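Local coordinates for protein CalS13 (Micromonospora echinospora, PDB 4ZAS) that probably transfers an amino group onto a nucleotide-linked keto sugar, using pyridoxal 5'-phosphate as cofactor, at residues 38-43 / 284-289; 214-219 / 229-234; 310-315 / 328-333. All blocks are in the same frame, centred on the assembly; numbering follows the deposited sequence.

In the fold
The three contacts lie in different parts of the fold, at different distances from the bound ligand, and do not touch one another. Contact 2 lies nearest the centre of the chain: its strands flank the loop that carries the cofactor-bearing residue 222, and the side chain of S217 is about 6 Å from the bound dTDP-4-keto-6-deoxyglucose. Contact 1 joins the start of helix 41-49 to the long helix 275-305, the centres of contacts 1 and 2 being about 18 Å apart; the side chain of N284 is about 12 Å from the ligand. Strand 312-313 of contact 3 follows helix 275-305; its centre is about 34 Å from that of contact 1 and about 30 Å from that of contact 2.

Contact 1 (38-43 / 284-289); sequences SPDVST and NLERVD
N284 holds CG beside its own backbone N (chi1 -74°), which brings OD1 up to the amide of S38, and S38 swings OG to the far side from its backbone N (chi1 171°), into the path of R287. The main bond runs from S38 N to N284 OD1, 2.7 Å long and almost straight (164° at the hydrogen), with the donor in the carbonyl plane. Asparagine suits this buried spot because its amide also offers a donor: ND2 bonds to the backbone O of T225, so two partners fix its rotation. Replacing it with a leucine would probably strand the S38 amide and the T225 carbonyl without their mates. V41 CG2 packs 4.0 Å from N284 OD1.

S38 precedes the turn that leads into helix 41-49, and its OG accepts a capping bond from D40 N at 3.3 Å. P39 suits this type I turn from S38 to V41, its ring fixing phi. The bonds from N284 and R287 tie the turn to helix 275-305, and V41 also packs on L49 of the second subunit.

The side chain of R287, extended from CG to NE, crosses those of P39 and D40 at about a right angle. Its NE gives S38 OG a weak hydrogen bond of 3.4 Å at the guanidinium edge, and P39 CD lies 3.9 Å from R287 NE. Poorly ordered D40 makes a long salt bridge from OD2 to R287 NH2 at 3.7 Å, while E286 OE1, a like charge, lies 4.4 Å from D40 OD2 and has a weak, long ion pair with R44.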
loop_
_atom_site.group_PDB
_atom_site.type_symbol
_atom_site.label_atom_id
_atom_site.label_comp_id
_atom_site.label_asym_id
_atom_site.label_seq_id
_atom_site.Cartn_x
_atom_site.Cartn_y
_atom_site.Cartn_z
ATOM N N SER A 38 4.331 -16.609 15.997
ATOM C CA SER A 38 4.366 -18.014 16.343
ATOM C C SER A 38 5.701 -18.574 15.876
ATOM O O SER A 38 6.209 -18.174 14.829
ATOM C CB SER A 38 3.192 -18.754 15.709
ATOM O OG SER A 38 3.340 -20.152 15.862
ATOM N N PRO A 39 6.287 -19.497 16.641
ATOM C CA PRO A 39 7.562 -20.092 16.209
ATOM C C PRO A 39 7.402 -21.020 14.998
ATOM O O PRO A 39 8.389 -21.478 14.435
ATOM C CB PRO A 39 8.019 -20.878 17.444
ATOM C CG PRO A 39 6.740 -21.221 18.159
ATOM C CD PRO A 39 5.809 -20.061 17.917
ATOM N N ASP A 40 6.156 -21.287 14.625
ATOM C CA ASP A 40 5.822 -22.212 13.550
ATOM C C ASP A 40 5.801 -21.552 12.169
ATOM O O ASP A 40 5.678 -22.230 11.148
ATOM C CB ASP A 40 4.450 -22.832 13.831
ATOM C CG ASP A 40 4.447 -23.724 15.064
ATOM O OD1 ASP A 40 5.471 -24.394 15.326
ATOM O OD2 ASP A 40 3.416 -23.751 15.774
ATOM N N VAL A 41 5.912 -20.229 12.156
ATOM C CA VAL A 41 5.732 -19.430 10.951
ATOM C C VAL A 41 6.699 -19.815 9.839
ATOM O O VAL A 41 6.310 -19.882 8.678
ATOM C CB VAL A 41 5.863 -17.934 11.268
ATOM C CG1 VAL A 41 5.855 -17.129 10.011
ATOM C CG2 VAL A 41 4.721 -17.482 12.129
ATOM N N SER A 42 7.946 -20.094 10.200
ATOM C CA SER A 42 8.980 -20.346 9.207
ATOM C C SER A 42 8.593 -21.444 8.225
ATOM O O SER A 42 8.808 -21.307 7.020
ATOM C CB SER A 42 10.290 -20.721 9.908
ATOM O OG SER A 42 11.270 -21.178 8.988
ATOM N N THR A 43 7.982 -22.504 8.738
ATOM C CA THR A 43 7.563 -23.633 7.917
ATOM C C THR A 43 6.493 -23.242 6.897
ATOM O O THR A 43 6.565 -23.597 5.721
ATOM C CB THR A 43 7.046 -24.760 8.797
ATOM O OG1 THR A 43 8.108 -25.197 9.660
ATOM C CG2 THR A 43 6.580 -25.914 7.949
ATOM N N ASN A 284 -0.336 -17.304 13.129
ATOM C CA ASN A 284 -0.536 -16.549 14.340
ATOM C C ASN A 284 -1.965 -16.635 14.819
ATOM O O ASN A 284 -2.228 -16.400 16.000
ATOM C CB ASN A 284 -0.107 -15.104 14.134
ATOM C CG ASN A 284 1.395 -14.966 14.103
ATOM O OD1 ASN A 284 2.108 -15.777 14.697
ATOM N ND2 ASN A 284 1.888 -13.954 13.411
ATOM N N LEU A 285 -2.884 -17.008 13.931
ATOM C CA LEU A 285 -4.260 -17.215 14.367
ATOM C C LEU A 285 -4.340 -18.337 15.400
ATOM O O LEU A 285 -5.200 -18.322 16.288
ATOM C CB LEU A 285 -5.178 -17.524 13.197
ATOM C CG LEU A 285 -5.677 -16.278 12.479
ATOM C CD1 LEU A 285 -6.464 -16.691 11.241
ATOM C CD2 LEU A 285 -6.494 -15.389 13.370
ATOM N N GLU A 286 -3.427 -19.297 15.290
ATOM C CA GLU A 286 -3.402 -20.435 16.201
ATOM C C GLU A 286 -2.979 -20.052 17.616
ATOM O O GLU A 286 -3.189 -20.820 18.542
ATOM C CB GLU A 286 -2.439 -21.504 15.687
ATOM C CG GLU A 286 -2.853 -22.181 14.405
ATOM C CD GLU A 286 -1.768 -23.115 13.893
ATOM O OE1 GLU A 286 -0.572 -22.779 14.059
ATOM O OE2 GLU A 286 -2.103 -24.182 13.332
ATOM N N ARG A 287 -2.343 -18.895 17.781
ATOM C CA ARG A 287 -1.816 -18.552 19.091
ATOM C C ARG A 287 -2.461 -17.309 19.700
ATOM O O ARG A 287 -2.245 -16.994 20.869
ATOM C CB ARG A 287 -0.298 -18.382 18.995
ATOM C CG ARG A 287 0.356 -19.696 18.624
ATOM C CD ARG A 287 1.770 -19.849 19.107
ATOM N NE ARG A 287 2.240 -21.217 18.870
ATOM C CZ ARG A 287 2.068 -22.241 19.702
ATOM N NH1 ARG A 287 1.416 -22.079 20.847
ATOM N NH2 ARG A 287 2.542 -23.439 19.381
ATOM N N VAL A 288 -3.259 -16.599 18.917
ATOM C CA VAL A 288 -3.653 -15.264 19.334
ATOM C C VAL A 288 -4.643 -15.314 20.495
ATOM O O VAL A 288 -4.656 -14.403 21.309
ATOM C CB VAL A 288 -4.198 -14.431 18.135
ATOM C CG1 VAL A 288 -5.508 -14.982 17.587
ATOM C CG2 VAL A 288 -4.320 -12.965 18.512
ATOM N N ASP A 289 -5.454 -16.371 20.596
ATOM C CA ASP A 289 -6.449 -16.437 21.661
ATOM C C ASP A 289 -5.789 -16.419 23.032
ATOM O O ASP A 289 -6.229 -15.698 23.929
ATOM C CB ASP A 289 -7.307 -17.684 21.518
ATOM C CG ASP A 289 -8.264 -17.594 20.346
ATOM O OD1 ASP A 289 -8.154 -16.610 19.583
ATOM O OD2 ASP A 289 -9.114 -18.502 20.183
#

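Contact 2 (214-219 / 229-234); sequences CVYSTG and GGFVVL
C214 to S217 run antiparallel to G230 to V233, the segment axes 4.6 Å apart at 164°, with C214-V233 and Y216-F231 as hydrogen-bonded pairs and V215-V232 and S217-G230 as non-hydrogen-bonded ones. In the seven-stranded mixed sheet of this fold type I aminotransferase, strand 230-233 is antiparallel to both its neighbours, 213-217 and 76-79. The loop joining the two strands carries the pyridoxal-modified lysine at position 222, whose phosphate OP2 bonds to S217 OG; the same OG accepts from G219 N in an ST turn.

The face with C214, Y216, F231 and V233 carries the aromatic pair. F231 places its ring between its own N and carbonyl carbon (chi1 54°), a costly setting that lays it over Y216: CB of Y216 sits over the ring face, 3.6 Å from the F231 centroid, a CH-pi contact. The Y216 and F231 rings are nearly parallel (14°) but slid apart, centroids at 4.8 Å, and scarcely overlap. Y63, V67 and I71 of helix 58-71 pack on F231, while Y216 sends its OH to the carbonyl of L207. The other face carries V215 and V232, side by side, CG2 to CG2 at 4.1 Å, branched residues that suit a strand.

The CA atoms of S217 and G230 close to 4.1 Å, where a CB on G230 would run into Y216 O; at G229 the backbone angles alone would jam one against the preceding carbonyl O, and T218 OG1 lies in its way. T218 OG1 bonds to T226 OG1 and, at 2.9 Å, to a water that donates weakly to G230 O.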
loop_
_atom_site.group_PDB
_atom_site.type_symbol
_atom_site.label_atom_id
_atom_site.label_comp_id
_atom_site.label_asym_id
_atom_site.label_seq_id
_atom_site.Cartn_x
_atom_site.Cartn_y
_atom_site.Cartn_z
ATOM N N CYS A 214 -16.062 -2.441 8.770
ATOM C CA CYS A 214 -14.995 -2.478 9.795
ATOM C C CYS A 214 -13.610 -2.750 9.203
ATOM O O CYS A 214 -13.437 -3.693 8.423
ATOM C CB CYS A 214 -15.289 -3.561 10.830
ATOM S SG CYS A 214 -16.848 -3.381 11.659
ATOM N N VAL A 215 -12.624 -1.944 9.591
ATOM C CA VAL A 215 -11.248 -2.117 9.125
ATOM C C VAL A 215 -10.338 -2.529 10.267
ATOM O O VAL A 215 -10.284 -1.851 11.282
ATOM C CB VAL A 215 -10.711 -0.838 8.469
ATOM C CG1 VAL A 215 -9.290 -1.062 7.988
ATOM C CG2 VAL A 215 -11.629 -0.390 7.333
ATOM N N TYR A 216 -9.609 -3.626 10.078
ATOM C CA TYR A 216 -8.669 -4.159 11.067
ATOM C C TYR A 216 -7.243 -3.992 10.589
ATOM O O TYR A 216 -7.001 -3.956 9.386
ATOM C CB TYR A 216 -8.936 -5.647 11.326
ATOM C CG TYR A 216 -10.088 -5.997 12.271
ATOM C CD1 TYR A 216 -11.410 -6.033 11.837
ATOM C CD2 TYR A 216 -9.831 -6.365 13.583
ATOM C CE1 TYR A 216 -12.442 -6.390 12.703
ATOM C CE2 TYR A 216 -10.836 -6.718 14.444
ATOM C CZ TYR A 216 -12.143 -6.735 14.011
ATOM O OH TYR A 216 -13.129 -7.102 14.914
ATOM N N SER A 217 -6.297 -3.899 11.517
ATOM C CA SER A 217 -4.888 -3.937 11.148
ATOM C C SER A 217 -4.226 -5.201 11.658
ATOM O O SER A 217 -4.508 -5.654 12.770
ATOM C CB SER A 217 -4.144 -2.718 11.702
ATOM O OG SER A 217 -2.735 -2.849 11.562
ATOM N N THR A 218 -3.324 -5.760 10.857
ATOM C CA THR A 218 -2.489 -6.857 11.325
ATOM C C THR A 218 -1.020 -6.477 11.172
ATOM O O THR A 218 -0.171 -7.337 10.884
ATOM C CB THR A 218 -2.773 -8.175 10.584
ATOM O OG1 THR A 218 -2.732 -7.953 9.172
ATOM C CG2 THR A 218 -4.129 -8.710 10.964
ATOM N N GLY A 219 -0.733 -5.187 11.381
ATOM C CA GLY A 219 0.631 -4.670 11.396
ATOM C C GLY A 219 1.491 -5.258 12.509
ATOM O O GLY A 219 0.998 -5.997 13.375
ATOM N N GLY A 229 -0.180 -5.736 7.115
ATOM C CA GLY A 229 -1.480 -6.149 6.633
ATOM C C GLY A 229 -2.680 -5.638 7.398
ATOM O O GLY A 229 -2.584 -5.000 8.462
ATOM N N GLY A 230 -3.838 -5.960 6.843
ATOM C CA GLY A 230 -5.095 -5.639 7.460
ATOM C C GLY A 230 -6.183 -6.372 6.726
ATOM O O GLY A 230 -5.921 -7.183 5.842
ATOM N N PHE A 231 -7.418 -6.091 7.102
ATOM C CA PHE A 231 -8.544 -6.567 6.326
ATOM C C PHE A 231 -9.749 -5.700 6.613
ATOM O O PHE A 231 -9.792 -4.988 7.618
ATOM C CB PHE A 231 -8.842 -8.033 6.611
ATOM C CG PHE A 231 -9.048 -8.353 8.067
ATOM C CD1 PHE A 231 -7.988 -8.698 8.869
ATOM C CD2 PHE A 231 -10.309 -8.315 8.625
ATOM C CE1 PHE A 231 -8.191 -9.018 10.205
ATOM C CE2 PHE A 231 -10.507 -8.621 9.956
ATOM C CZ PHE A 231 -9.447 -8.974 10.746
ATOM N N VAL A 232 -10.689 -5.719 5.679
ATOM C CA VAL A 232 -11.941 -4.988 5.790
ATOM C C VAL A 232 -13.088 -5.990 5.917
ATOM O O VAL A 232 -13.115 -6.991 5.186
ATOM C CB VAL A 232 -12.144 -4.067 4.586
ATOM C CG1 VAL A 232 -13.411 -3.269 4.742
ATOM C CG2 VAL A 232 -10.935 -3.169 4.393
ATOM N N VAL A 233 -14.018 -5.728 6.841
ATOM C CA VAL A 233 -15.207 -6.583 7.021
ATOM C C VAL A 233 -16.457 -5.823 6.559
ATOM O O VAL A 233 -16.713 -4.697 6.970
ATOM C CB VAL A 233 -15.344 -7.054 8.493
ATOM C CG1 VAL A 233 -16.454 -8.090 8.631
ATOM C CG2 VAL A 233 -14.021 -7.625 9.004
ATOM N N LEU A 234 -17.235 -6.439 5.690
ATOM C CA LEU A 234 -18.371 -5.749 5.104
ATOM C C LEU A 234 -19.684 -6.310 5.622
ATOM O O LEU A 234 -19.795 -7.509 5.875
ATOM C CB LEU A 234 -18.318 -5.845 3.570
ATOM C CG LEU A 234 -17.248 -5.051 2.803
ATOM C CD1 LEU A 234 -17.068 -3.617 3.301
ATOM C CD2 LEU A 234 -15.923 -5.767 2.863
HETATM O O HOH W 1 -4.785 -9.099 7.551
#

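Contact 3 (310-315 / 328-333)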
loop_
_atom_site.group_PDB
_atom_site.type_symbol
_atom_site.label_atom_id
_atom_site.label_comp_id
_atom_site.label_asym_id
_atom_site.label_seq_id
_atom_site.Cartn_x
_atom_site.Cartn_y
_atom_site.Cartn_z
ATOM N N ASP A 310 -4.501 8.267 44.037
ATOM C CA ASP A 310 -4.717 9.672 43.766
ATOM C C ASP A 310 -3.907 10.121 42.553
ATOM O O ASP A 310 -2.710 9.834 42.451
ATOM C CB ASP A 310 -4.362 10.515 44.969
ATOM C CG ASP A 310 -4.729 11.956 44.766
ATOM O OD1 ASP A 310 -5.921 12.305 44.918
ATOM O OD2 ASP A 310 -3.828 12.724 44.381
ATOM N N GLY A 311 -4.574 10.788 41.614
ATOM C CA GLY A 311 -3.901 11.260 40.419
ATOM C C GLY A 311 -3.964 10.303 39.246
ATOM O O GLY A 311 -3.372 10.544 38.194
ATOM N N VAL A 312 -4.662 9.194 39.442
ATOM C CA VAL A 312 -4.807 8.175 38.411
ATOM C C VAL A 312 -6.284 7.946 38.156
ATOM O O VAL A 312 -6.995 7.480 39.041
ATOM C CB VAL A 312 -4.114 6.862 38.806
ATOM C CG1 VAL A 312 -4.499 5.769 37.843
ATOM C CG2 VAL A 312 -2.625 7.048 38.851
ATOM N N GLU A 313 -6.763 8.354 36.989
ATOM C CA GLU A 313 -8.155 8.110 36.642
ATOM C C GLU A 313 -8.214 7.060 35.561
ATOM O O GLU A 313 -7.531 7.183 34.543
ATOM C CB GLU A 313 -8.853 9.394 36.186
ATOM C CG GLU A 313 -8.776 10.501 37.228
ATOM C CD GLU A 313 -9.731 11.650 36.966
ATOM O OE1 GLU A 313 -10.523 11.579 35.995
ATOM O OE2 GLU A 313 -9.667 12.632 37.740
ATOM N N GLN A 314 -9.037 6.038 35.765
ATOM C CA GLN A 314 -9.136 4.950 34.795
ATOM C C GLN A 314 -10.264 5.266 33.816
ATOM O O GLN A 314 -11.046 6.199 34.037
ATOM C CB GLN A 314 -9.393 3.613 35.498
ATOM C CG GLN A 314 -8.342 3.238 36.549
ATOM C CD GLN A 314 -8.579 1.872 37.180
ATOM O OE1 GLN A 314 -9.283 1.027 36.635
ATOM N NE2 GLN A 314 -8.031 1.675 38.356
ATOM N N THR A 315 -10.338 4.476 32.751
ATOM C CA THR A 315 -11.334 4.604 31.693
ATOM C C THR A 315 -12.613 3.866 32.087
ATOM O O THR A 315 -12.571 2.935 32.891
ATOM C CB THR A 315 -10.783 4.040 30.354
ATOM O OG1 THR A 315 -9.886 4.991 29.768
ATOM C CG2 THR A 315 -11.900 3.745 29.350
ATOM N N TYR A 328 -2.946 -0.341 28.093
ATOM C CA TYR A 328 -3.814 0.044 29.202
ATOM C C TYR A 328 -3.771 1.568 29.396
ATOM O O TYR A 328 -2.692 2.136 29.603
ATOM C CB TYR A 328 -3.403 -0.675 30.490
ATOM C CG TYR A 328 -4.397 -0.510 31.614
ATOM C CD1 TYR A 328 -4.337 0.579 32.461
ATOM C CD2 TYR A 328 -5.410 -1.433 31.805
ATOM C CE1 TYR A 328 -5.247 0.742 33.477
ATOM C CE2 TYR A 328 -6.331 -1.279 32.814
ATOM C CZ TYR A 328 -6.249 -0.193 33.654
ATOM O OH TYR A 328 -7.164 -0.054 34.676
ATOM N N PRO A 329 -4.938 2.230 29.308
ATOM C CA PRO A 329 -5.105 3.683 29.428
ATOM C C PRO A 329 -5.225 4.177 30.878
ATOM O O PRO A 329 -5.831 3.493 31.709
ATOM C CB PRO A 329 -6.414 3.939 28.687
ATOM C CG PRO A 329 -7.195 2.728 28.935
ATOM C CD PRO A 329 -6.216 1.577 28.981
ATOM N N LEU A 330 -4.633 5.341 31.162
ATOM C CA LEU A 330 -4.840 6.070 32.404
ATOM C C LEU A 330 -4.948 7.561 32.086
ATOM O O LEU A 330 -4.397 8.021 31.089
ATOM C CB LEU A 330 -3.690 5.847 33.388
ATOM C CG LEU A 330 -3.522 4.470 34.016
ATOM C CD1 LEU A 330 -2.331 4.487 34.979
ATOM C CD2 LEU A 330 -4.813 4.029 34.702
ATOM N N LYS A 331 -5.662 8.319 32.910
ATOM C CA LYS A 331 -5.547 9.770 32.827
ATOM C C LYS A 331 -4.886 10.281 34.106
ATOM O O LYS A 331 -5.435 10.121 35.198
ATOM C CB LYS A 331 -6.905 10.418 32.590
ATOM C CG LYS A 331 -7.538 9.984 31.288
ATOM C CD LYS A 331 -8.958 10.456 31.191
ATOM C CE LYS A 331 -9.861 9.631 32.104
ATOM N NZ LYS A 331 -11.244 10.186 32.180
ATOM N N VAL A 332 -3.712 10.891 33.973
ATOM C CA VAL A 332 -2.891 11.222 35.136
ATOM C C VAL A 332 -2.557 12.702 35.234
ATOM O O VAL A 332 -2.350 13.363 34.222
ATOM C CB VAL A 332 -1.573 10.414 35.119
ATOM C CG1 VAL A 332 -1.871 8.941 35.092
ATOM C CG2 VAL A 332 -0.725 10.766 33.903
ATOM N N ARG A 333 -2.515 13.222 36.457
ATOM C CA ARG A 333 -1.954 14.546 36.721
ATOM C C ARG A 333 -0.452 14.494 36.438
ATOM O O ARG A 333 0.171 13.450 36.626
ATOM C CB ARG A 333 -2.217 14.989 38.170
ATOM C CG ARG A 333 -1.476 14.144 39.211
ATOM C CD ARG A 333 -1.349 14.758 40.628
ATOM N NE ARG A 333 -0.544 13.847 41.443
ATOM C CZ ARG A 333 0.796 13.834 41.451
ATOM N NH1 ARG A 333 1.490 14.702 40.718
ATOM N NH2 ARG A 333 1.453 12.953 42.197
HETATM O O HOH W 2 -8.514 2.328 32.414
#
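Just before the strand pairing, G311 O accepts a weak hydrogen bond from R333 N at 3.3 Å. Strand 312-313 is an outer strand of a three-stranded antiparallel sheet, with 328-332 in the middle and 379-382 beyond, outside the large central sheet. Glycine suits the positive phi here, and a CB would press on R333 NE; the R333 guanidinium makes a cation-pi contact with W404.

V312, whose branched side chain fits the strand, shares a face with V332; its CG1 packs on L330 CD2 at 3.6 Å, and I400 of helix 390-401 touches both V312 and L330. E313 follows on the other face and forms the hydrogen-bonded pair with K331: E313 N to K331 O at 2.8 Å and K331 N to E313 O at 2.7 Å. Its carboxylate salt-bridges R378. K331 NZ stands 4.1 Å from E313 OE1, beyond a salt bridge; the lysine chain bends at chi3 (-74°), and NZ bonds to the carbonyl of P137.

Q314 extends, CG on L330 CD2, an apolar branch that also serves V312, and OE1 within 3.1 Å of Y328 OH at the ring edge; that hydroxyl bonds to D303 OD1. The side chains of T315 and P329 cross at about a right angle, OG1 meeting CG, and a water accepts from T315 N at 2.8 Å and donates to P329 O at 3.0 Å.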